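PDB 4YAH: D-methionine-binding lipoprotein MetQ, which binds methionine as the substrate-binding lipoprotein of an ATP-driven ABC transporter, a D-methionine permease. Local coordinates for residues F66-Y69 and V70-E74; G36-V39 and G40-Q44; A85-K89 and P90-Q94. All coordinates share one frame; numbering follows the deposited sequence.

Contact 1 of 3, residues F66-Y69 and V70-E74; sequences FNDY and VLPNE. With MET (methionine), chain B.
With CG between the backbone N and the carbonyl carbon (chi1 79°), the carboxylate of Asp68 turns back over the two peptide N-H groups that follow Tyr69, while Phe66, its CG anti to the carbonyl carbon, swings its ring against Leu71 and Pro72. Asp68 OD2 takes both donors: Leu71 N at 2.7 Å, nearly straight and on the syn side, and Val70 N at 2.8 Å, which comes from above the carboxylate plane. The bond from Val70 N closes an Asx turn, and with Leu71 N it caps the turn leading from strand 60-66 into helix 71-78, whose dipole a negative side chain would suit. A leucine in place of Asp68 would probably leave the N-H groups of Val70 and Leu71 without their common acceptor and free the turn to shift. Pro72, whose lack of an N-H costs nothing in the first turn of a helix, lies over the Phe66 ring, its CA 4.0 Å from the centroid in a CH-pi contact, while Leu71 CB comes to Phe66 CD1 obliquely at 3.8 Å. The Tyr69 ring lies in the ligand pocket: methionine CE sits over its centre, 3.5 Å above the plane, and the hydroxyl is hydrogen-bonded to Thr204.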
loop_
_atom_site.group_PDB
_atom_site.type_symbol
_atom_site.label_atom_id
_atom_site.label_comp_id
_atom_site.label_asym_id
_atom_site.label_seq_id
_atom_site.Cartn_x
_atom_site.Cartn_y
_atom_site.Cartn_z
ATOM N N PHE A 66 12.247 -0.159 5.155
ATOM C CA PHE A 66 11.642 -1.424 5.561
ATOM C C PHE A 66 11.199 -2.145 4.292
ATOM O O PHE A 66 11.072 -1.517 3.244
ATOM C CB PHE A 66 10.430 -1.195 6.478
ATOM C CG PHE A 66 10.763 -0.522 7.777
ATOM C CD1 PHE A 66 11.021 -1.275 8.906
ATOM C CD2 PHE A 66 10.825 0.859 7.865
ATOM C CE1 PHE A 66 11.341 -0.651 10.110
ATOM C CE2 PHE A 66 11.150 1.481 9.053
ATOM C CZ PHE A 66 11.400 0.727 10.173
ATOM N N ASN A 67 10.971 -3.449 4.385
ATOM C CA ASN A 67 10.342 -4.191 3.294
ATOM C C ASN A 67 9.207 -5.049 3.819
ATOM O O ASN A 67 8.989 -6.164 3.363
ATOM C CB ASN A 67 11.349 -5.066 2.554
ATOM C CG ASN A 67 10.791 -5.589 1.250
ATOM O OD1 ASN A 67 10.080 -4.873 0.552
ATOM N ND2 ASN A 67 11.073 -6.851 0.936
ATOM N N ASP A 68 8.472 -4.518 4.781
ATOM C CA ASP A 68 7.291 -5.182 5.285
ATOM C C ASP A 68 6.360 -4.141 5.863
ATOM O O ASP A 68 6.734 -2.970 6.006
ATOM C CB ASP A 68 7.655 -6.205 6.346
ATOM C CG ASP A 68 7.916 -5.556 7.700
ATOM O OD1 ASP A 68 8.914 -4.821 7.801
ATOM O OD2 ASP A 68 7.120 -5.764 8.641
ATOM N N TYR A 69 5.158 -4.573 6.217
ATOM C CA TYR A 69 4.119 -3.672 6.666
ATOM C C TYR A 69 3.895 -3.710 8.178
ATOM O O TYR A 69 3.014 -3.015 8.690
ATOM C CB TYR A 69 2.816 -4.026 5.960
ATOM C CG TYR A 69 2.678 -3.591 4.512
ATOM C CD1 TYR A 69 3.441 -2.571 3.979
ATOM C CD2 TYR A 69 1.713 -4.167 3.706
ATOM C CE1 TYR A 69 3.251 -2.142 2.686
ATOM C CE2 TYR A 69 1.518 -3.751 2.416
ATOM C CZ TYR A 69 2.270 -2.751 1.909
ATOM O OH TYR A 69 2.042 -2.365 0.613
ATOM N N VAL A 70 4.681 -4.515 8.888
ATOM C CA VAL A 70 4.514 -4.665 10.336
ATOM C C VAL A 70 5.561 -3.859 11.109
ATOM O O VAL A 70 5.228 -3.058 11.997
ATOM C CB VAL A 70 4.588 -6.155 10.721
ATOM C CG1 VAL A 70 4.498 -6.349 12.247
ATOM C CG2 VAL A 70 3.459 -6.921 10.005
ATOM N N LEU A 71 6.825 -4.039 10.759
ATOM C CA LEU A 71 7.891 -3.383 11.520
ATOM C C LEU A 71 7.845 -1.848 11.509
ATOM O O LEU A 71 8.272 -1.221 12.478
ATOM C CB LEU A 71 9.258 -3.843 11.017
ATOM C CG LEU A 71 9.524 -5.341 11.167
ATOM C CD1 LEU A 71 10.928 -5.703 10.642
ATOM C CD2 LEU A 71 9.355 -5.777 12.604
ATOM N N PRO A 72 7.348 -1.221 10.427
ATOM C CA PRO A 72 7.365 0.249 10.514
ATOM C C PRO A 72 6.491 0.832 11.629
ATOM O O PRO A 72 6.860 1.858 12.225
ATOM C CB PRO A 72 6.849 0.686 9.144
ATOM C CG PRO A 72 7.174 -0.473 8.231
ATOM C CD PRO A 72 7.020 -1.697 9.070
ATOM N N ASN A 73 5.350 0.211 11.922
ATOM C CA ASN A 73 4.523 0.704 13.013
ATOM C C ASN A 73 5.121 0.340 14.381
ATOM O O ASN A 73 5.004 1.120 15.326
ATOM C CB ASN A 73 3.090 0.188 12.890
ATOM C CG ASN A 73 2.266 1.013 11.941
ATOM O OD1 ASN A 73 2.589 2.168 11.643
ATOM N ND2 ASN A 73 1.179 0.434 11.461
ATOM N N GLU A 74 5.771 -0.821 14.482
ATOM C CA GLU A 74 6.491 -1.187 15.713
ATOM C C GLU A 74 7.584 -0.173 16.015
ATOM O O GLU A 74 7.730 0.290 17.153
ATOM C CB GLU A 74 7.116 -2.583 15.596
ATOM C CG GLU A 74 6.106 -3.709 15.419
ATOM C CD GLU A 74 6.715 -5.099 15.614
ATOM O OE1 GLU A 74 7.952 -5.200 15.805
ATOM O OE2 GLU A 74 5.947 -6.089 15.588
HETATM N N MET B . 1.003 1.272 -0.371
HETATM C CA MET B . 0.049 0.233 0.018
HETATM C C MET B . -1.202 0.366 -0.817
HETATM O O MET B . -1.729 1.479 -0.912
HETATM C CB MET B . -0.303 0.345 1.504
HETATM C CG MET B . -1.141 -0.805 2.042
HETATM S SD MET B . -1.558 -0.656 3.792
HETATM C CE MET B . 0.022 -1.052 4.538
HETATM O OXT MET B . -1.695 -0.636 -1.373
#

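Contact 2 of 3, residues G36-V39 and G40-Q44; sequences GVIV and GAEQQ
Glu42 lies alongside Ile38, the two side chains pointing the same way, with Glu42 OE2 4.0 Å from Ile38 CG1. The glutamate chain is extended beyond CG, which carries its carboxylate along the isoleucine to a water bound at the strand end. That water donates to Glu42 OE2 at 2.7 Å and accepts from Ile38 N at 2.9 Å, so the water is the acceptor for this backbone N-H, and the carboxylate from the next helix holds the water in place. The other oxygen, Glu42 OE1, is hydrogen-bonded to Thr204 and makes a weak bond to the amino group of the bound methionine. An acidic residue suits this place, since its charge would complement an ammonium group.

The turn joins strand 32-38 to helix 41-57, the first step of a beta-alpha-beta unit that ends in strand 60-66. Gly40 occupies the N-cap position with phi 110° and psi -149°, where a CB would be jammed against Val39 O; the backbone itself therefore calls for glycine. A second water spans the turn, donating to Val39 O at 2.8 Å and accepting from Glu42 N at 3.0 Å, and so provides an acceptor for a first-turn N-H of the helix.

On Gln43 the side chain crosses Val39 obliquely. Its CG is anti to the backbone N (chi1 -179°) and the chain runs out extended, which brings Gln43 OE1 to 3.7 Å from Val39 CA, beside the valine's CG1 branch. Further back along the strand, Val37 CG2 meets the backbone of the same glutamine, 4.2 Å from Gln43 CA. The branched Val37 and Ile38 suit a buried strand, and Ile38 also packs on Thr204 and Tyr205 of helix 203-206.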
loop_
_atom_site.group_PDB
_atom_site.type_symbol
_atom_site.label_atom_id
_atom_site.label_comp_id
_atom_site.label_asym_id
_atom_site.label_seq_id
_atom_site.Cartn_x
_atom_site.Cartn_y
_atom_site.Cartn_z
ATOM N N GLY A 36 10.067 6.285 8.451
ATOM C CA GLY A 36 10.061 4.941 7.898
ATOM C C GLY A 36 9.289 4.846 6.598
ATOM O O GLY A 36 8.154 5.315 6.503
ATOM N N VAL A 37 9.914 4.229 5.599
ATOM C CA VAL A 37 9.354 4.066 4.258
ATOM C C VAL A 37 9.682 2.676 3.743
ATOM O O VAL A 37 10.539 1.988 4.307
ATOM C CB VAL A 37 9.888 5.135 3.270
ATOM C CG1 VAL A 37 9.585 6.531 3.801
ATOM C CG2 VAL A 37 11.379 5.003 3.052
ATOM N N ILE A 38 9.004 2.261 2.673
ATOM C CA ILE A 38 9.246 0.931 2.106
ATOM C C ILE A 38 10.206 1.005 0.917
ATOM O O ILE A 38 10.086 1.898 0.065
ATOM C CB ILE A 38 7.944 0.261 1.637
ATOM C CG1 ILE A 38 6.845 0.395 2.688
ATOM C CG2 ILE A 38 8.210 -1.213 1.311
ATOM C CD1 ILE A 38 7.165 -0.249 4.010
ATOM N N VAL A 39 11.140 0.053 0.840
ATOM C CA VAL A 39 12.101 0.038 -0.253
ATOM C C VAL A 39 11.404 -0.115 -1.587
ATOM O O VAL A 39 10.328 -0.693 -1.676
ATOM C CB VAL A 39 13.139 -1.098 -0.101
ATOM C CG1 VAL A 39 13.919 -0.917 1.141
ATOM C CG2 VAL A 39 12.475 -2.440 -0.059
ATOM N N GLY A 40 12.027 0.429 -2.621
ATOM C CA GLY A 40 11.464 0.387 -3.956
ATOM C C GLY A 40 11.024 1.775 -4.346
ATOM O O GLY A 40 11.593 2.772 -3.887
ATOM N N ALA A 41 9.990 1.840 -5.165
ATOM C CA ALA A 41 9.577 3.095 -5.743
ATOM C C ALA A 41 9.088 4.055 -4.665
ATOM O O ALA A 41 9.217 5.260 -4.829
ATOM C CB ALA A 41 8.509 2.874 -6.772
ATOM N N GLU A 42 8.532 3.536 -3.572
ATOM C CA GLU A 42 8.042 4.429 -2.514
ATOM C C GLU A 42 9.226 5.122 -1.839
ATOM O O GLU A 42 9.142 6.295 -1.475
ATOM C CB GLU A 42 7.183 3.684 -1.484
ATOM C CG GLU A 42 5.817 3.262 -2.070
ATOM C CD GLU A 42 4.844 2.668 -1.064
ATOM O OE1 GLU A 42 3.881 1.995 -1.499
ATOM O OE2 GLU A 42 5.007 2.868 0.149
ATOM N N GLN A 43 10.337 4.414 -1.686
ATOM C CA GLN A 43 11.548 5.035 -1.158
ATOM C C GLN A 43 12.041 6.132 -2.096
ATOM O O GLN A 43 12.477 7.188 -1.643
ATOM C CB GLN A 43 12.650 4.000 -0.943
ATOM C CG GLN A 43 13.927 4.607 -0.370
ATOM C CD GLN A 43 15.082 3.634 -0.345
ATOM O OE1 GLN A 43 14.903 2.431 -0.527
ATOM N NE2 GLN A 43 16.282 4.155 -0.121
ATOM N N GLN A 44 11.982 5.883 -3.402
ATOM C CA GLN A 44 12.408 6.889 -4.370
ATOM C C GLN A 44 11.586 8.168 -4.209
ATOM O O GLN A 44 12.126 9.262 -4.255
ATOM C CB GLN A 44 12.279 6.376 -5.800
ATOM C CG GLN A 44 13.139 5.175 -6.122
ATOM C CD GLN A 44 12.822 4.630 -7.503
ATOM O OE1 GLN A 44 12.687 5.397 -8.462
ATOM N NE2 GLN A 44 12.665 3.312 -7.606
HETATM O O HOH W 1 6.800 3.927 1.800
HETATM O O HOH W 2 8.117 0.661 -2.836
#

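Contact 3 of 3, residues A85-K89 and P90-Q94; sequences AFQHK and PYLDQ. With MET (methionine), chain B.
The Tyr91 ring has methionine CE over the centre of one face, 3.6 Å above its plane, and Gln87 OE1 in plane at its edge, 3.3 Å from Tyr91 CD2. Sulfur of the ligand lies over a face of the His88 imidazole, offset toward the rim, with His88 NE2 3.4 Å from methionine SD. Phe86 adds a third ring, with Gln87 CB over the centre of one face and Phe86 CE1 lying obliquely 4.1 Å from Tyr91 CE2. Strand 83-88 passes into helix 89-99, the axes of the short segments 85-88 and 90-94 lying 87° apart, and this junction forms a wall of the pocket in a periplasmic binding-protein fold.

His88 is the N-cap residue: its side-chain ND1 accepts from Tyr91 N at 3.2 Å, the donor 15° out of the ring plane. Its CG sits between the backbone N and the carbonyl carbon (chi1 47°), which folds the imidazole back over the helix start. NE2 is hydrogen-bonded to Asn141, so both ring nitrogens are engaged, and a histidine can serve helix and ligand together. Pro90 fits the first turn, where no N-H is needed. Gln87 OE1 also accepts from Asn73, and the tyrosine hydroxyl bonds to Tyr69 O. Lys89, bent at its last torsion, makes a salt bridge to Asp93, with Lys89 NZ meeting the syn lone pair of Asp93 OD2 at 2.8 Å.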
loop_
_atom_site.group_PDB
_atom_site.type_symbol
_atom_site.label_atom_id
_atom_site.label_comp_id
_atom_site.label_asym_id
_atom_site.label_seq_id
_atom_site.Cartn_x
_atom_site.Cartn_y
_atom_site.Cartn_z
ATOM N N ALA A 85 5.527 6.481 6.499
ATOM C CA ALA A 85 4.757 6.866 5.344
ATOM C C ALA A 85 4.569 5.670 4.441
ATOM O O ALA A 85 5.325 5.489 3.479
ATOM C CB ALA A 85 5.444 8.006 4.607
ATOM N N PHE A 86 3.583 4.833 4.759
ATOM C CA PHE A 86 3.445 3.575 4.026
ATOM C C PHE A 86 2.072 2.915 4.040
ATOM O O PHE A 86 1.887 1.920 3.345
ATOM C CB PHE A 86 4.449 2.545 4.576
ATOM C CG PHE A 86 3.959 1.820 5.805
ATOM C CD1 PHE A 86 3.403 0.559 5.700
ATOM C CD2 PHE A 86 4.022 2.413 7.064
ATOM C CE1 PHE A 86 2.934 -0.106 6.813
ATOM C CE2 PHE A 86 3.555 1.746 8.179
ATOM C CZ PHE A 86 3.016 0.491 8.058
ATOM N N GLN A 87 1.132 3.416 4.840
ATOM C CA GLN A 87 -0.126 2.701 5.067
ATOM C C GLN A 87 -1.356 3.563 4.793
ATOM O O GLN A 87 -1.296 4.787 4.846
ATOM C CB GLN A 87 -0.167 2.166 6.510
ATOM C CG GLN A 87 -0.413 3.234 7.565
ATOM C CD GLN A 87 0.038 2.807 8.951
ATOM O OE1 GLN A 87 -0.488 1.843 9.530
ATOM N NE2 GLN A 87 0.999 3.540 9.505
ATOM N N HIS A 88 -2.472 2.912 4.458
ATOM C CA HIS A 88 -3.738 3.610 4.320
ATOM C C HIS A 88 -4.514 3.527 5.641
ATOM O O HIS A 88 -4.079 2.835 6.570
ATOM C CB HIS A 88 -4.570 3.057 3.124
ATOM C CG HIS A 88 -4.679 1.562 3.046
ATOM N ND1 HIS A 88 -5.239 0.785 4.041
ATOM C CD2 HIS A 88 -4.330 0.704 2.056
ATOM C CE1 HIS A 88 -5.204 -0.484 3.675
ATOM N NE2 HIS A 88 -4.665 -0.559 2.470
ATOM N N LYS A 89 -5.646 4.231 5.737
ATOM C CA LYS A 89 -6.325 4.356 7.022
ATOM C C LYS A 89 -6.975 3.057 7.480
ATOM O O LYS A 89 -6.942 2.754 8.660
ATOM C CB LYS A 89 -7.385 5.474 7.007
ATOM C CG LYS A 89 -7.906 5.748 8.425
ATOM C CD LYS A 89 -8.694 7.031 8.539
ATOM C CE LYS A 89 -9.223 7.204 9.974
ATOM N NZ LYS A 89 -10.326 6.225 10.252
ATOM N N PRO A 90 -7.572 2.274 6.558
ATOM C CA PRO A 90 -8.085 1.001 7.077
ATOM C C PRO A 90 -6.996 0.161 7.747
ATOM O O PRO A 90 -7.236 -0.441 8.800
ATOM C CB PRO A 90 -8.646 0.325 5.829
ATOM C CG PRO A 90 -9.090 1.458 4.977
ATOM C CD PRO A 90 -8.032 2.530 5.184
ATOM N N TYR A 91 -5.813 0.136 7.148
ATOM C CA TYR A 91 -4.698 -0.613 7.704
ATOM C C TYR A 91 -4.320 -0.059 9.076
ATOM O O TYR A 91 -4.120 -0.816 10.027
ATOM C CB TYR A 91 -3.494 -0.561 6.784
ATOM C CG TYR A 91 -2.388 -1.476 7.242
ATOM C CD1 TYR A 91 -2.367 -2.807 6.838
ATOM C CD2 TYR A 91 -1.381 -1.028 8.092
ATOM C CE1 TYR A 91 -1.357 -3.671 7.246
ATOM C CE2 TYR A 91 -0.375 -1.882 8.504
ATOM C CZ TYR A 91 -0.375 -3.209 8.080
ATOM O OH TYR A 91 0.605 -4.094 8.476
ATOM N N LEU A 92 -4.185 1.261 9.145
ATOM C CA LEU A 92 -3.848 1.930 10.394
ATOM C C LEU A 92 -4.854 1.553 11.484
ATOM O O LEU A 92 -4.472 1.132 12.585
ATOM C CB LEU A 92 -3.818 3.446 10.193
ATOM C CG LEU A 92 -3.621 4.266 11.473
ATOM C CD1 LEU A 92 -2.293 3.876 12.117
ATOM C CD2 LEU A 92 -3.660 5.735 11.127
ATOM N N ASP A 93 -6.138 1.703 11.178
ATOM C CA ASP A 93 -7.202 1.390 12.135
ATOM C C ASP A 93 -7.139 -0.047 12.634
ATOM O O ASP A 93 -7.326 -0.309 13.814
ATOM C CB ASP A 93 -8.568 1.651 11.508
ATOM C CG ASP A 93 -8.818 3.131 11.252
ATOM O OD1 ASP A 93 -8.070 3.965 11.794
ATOM O OD2 ASP A 93 -9.760 3.455 10.509
ATOM N N GLN A 94 -6.855 -0.976 11.730
ATOM C CA GLN A 94 -6.730 -2.378 12.089
ATOM C C GLN A 94 -5.537 -2.612 13.015
ATOM O O GLN A 94 -5.586 -3.440 13.927
ATOM C CB GLN A 94 -6.602 -3.215 10.814
ATOM C CG GLN A 94 -6.663 -4.698 11.044
ATOM C CD GLN A 94 -8.030 -5.126 11.516
ATOM O OE1 GLN A 94 -9.049 -4.632 11.027
ATOM N NE2 GLN A 94 -8.067 -6.022 12.489
HETATM N N MET B . 1.003 1.272 -0.371
HETATM C CA MET B . 0.049 0.233 0.018
HETATM C C MET B . -1.202 0.366 -0.817
HETATM O O MET B . -1.729 1.479 -0.912
HETATM C CB MET B . -0.303 0.345 1.504
HETATM C CG MET B . -1.141 -0.805 2.042
HETATM S SD MET B . -1.558 -0.656 3.792
HETATM C CE MET B . 0.022 -1.052 4.538
HETATM O OXT MET B . -1.695 -0.636 -1.373
#

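How the contacts relate
From the N terminus the three contacts follow in series, none nested or crossed. Contact 2 closes the turn from strand 32-38 into helix 41-57; contact 1 closes the turn from strand 60-66 into helix 71-78; contact 3 joins strand 83-88 to helix 89-99. The three strands are parallel neighbours in one sheet, with 32-38 in the middle: Val39 N is probably hydrogen-bonded to Phe66 O on one side, and Ala85 N to Gly36 O on the other. Contacts 1 and 3 meet where Pro72 packs on Phe86. All three turns reach the bound methionine, contacts 1 and 3 along its side chain, with Tyr69 OH near its CA, and contact 2 at its amino group.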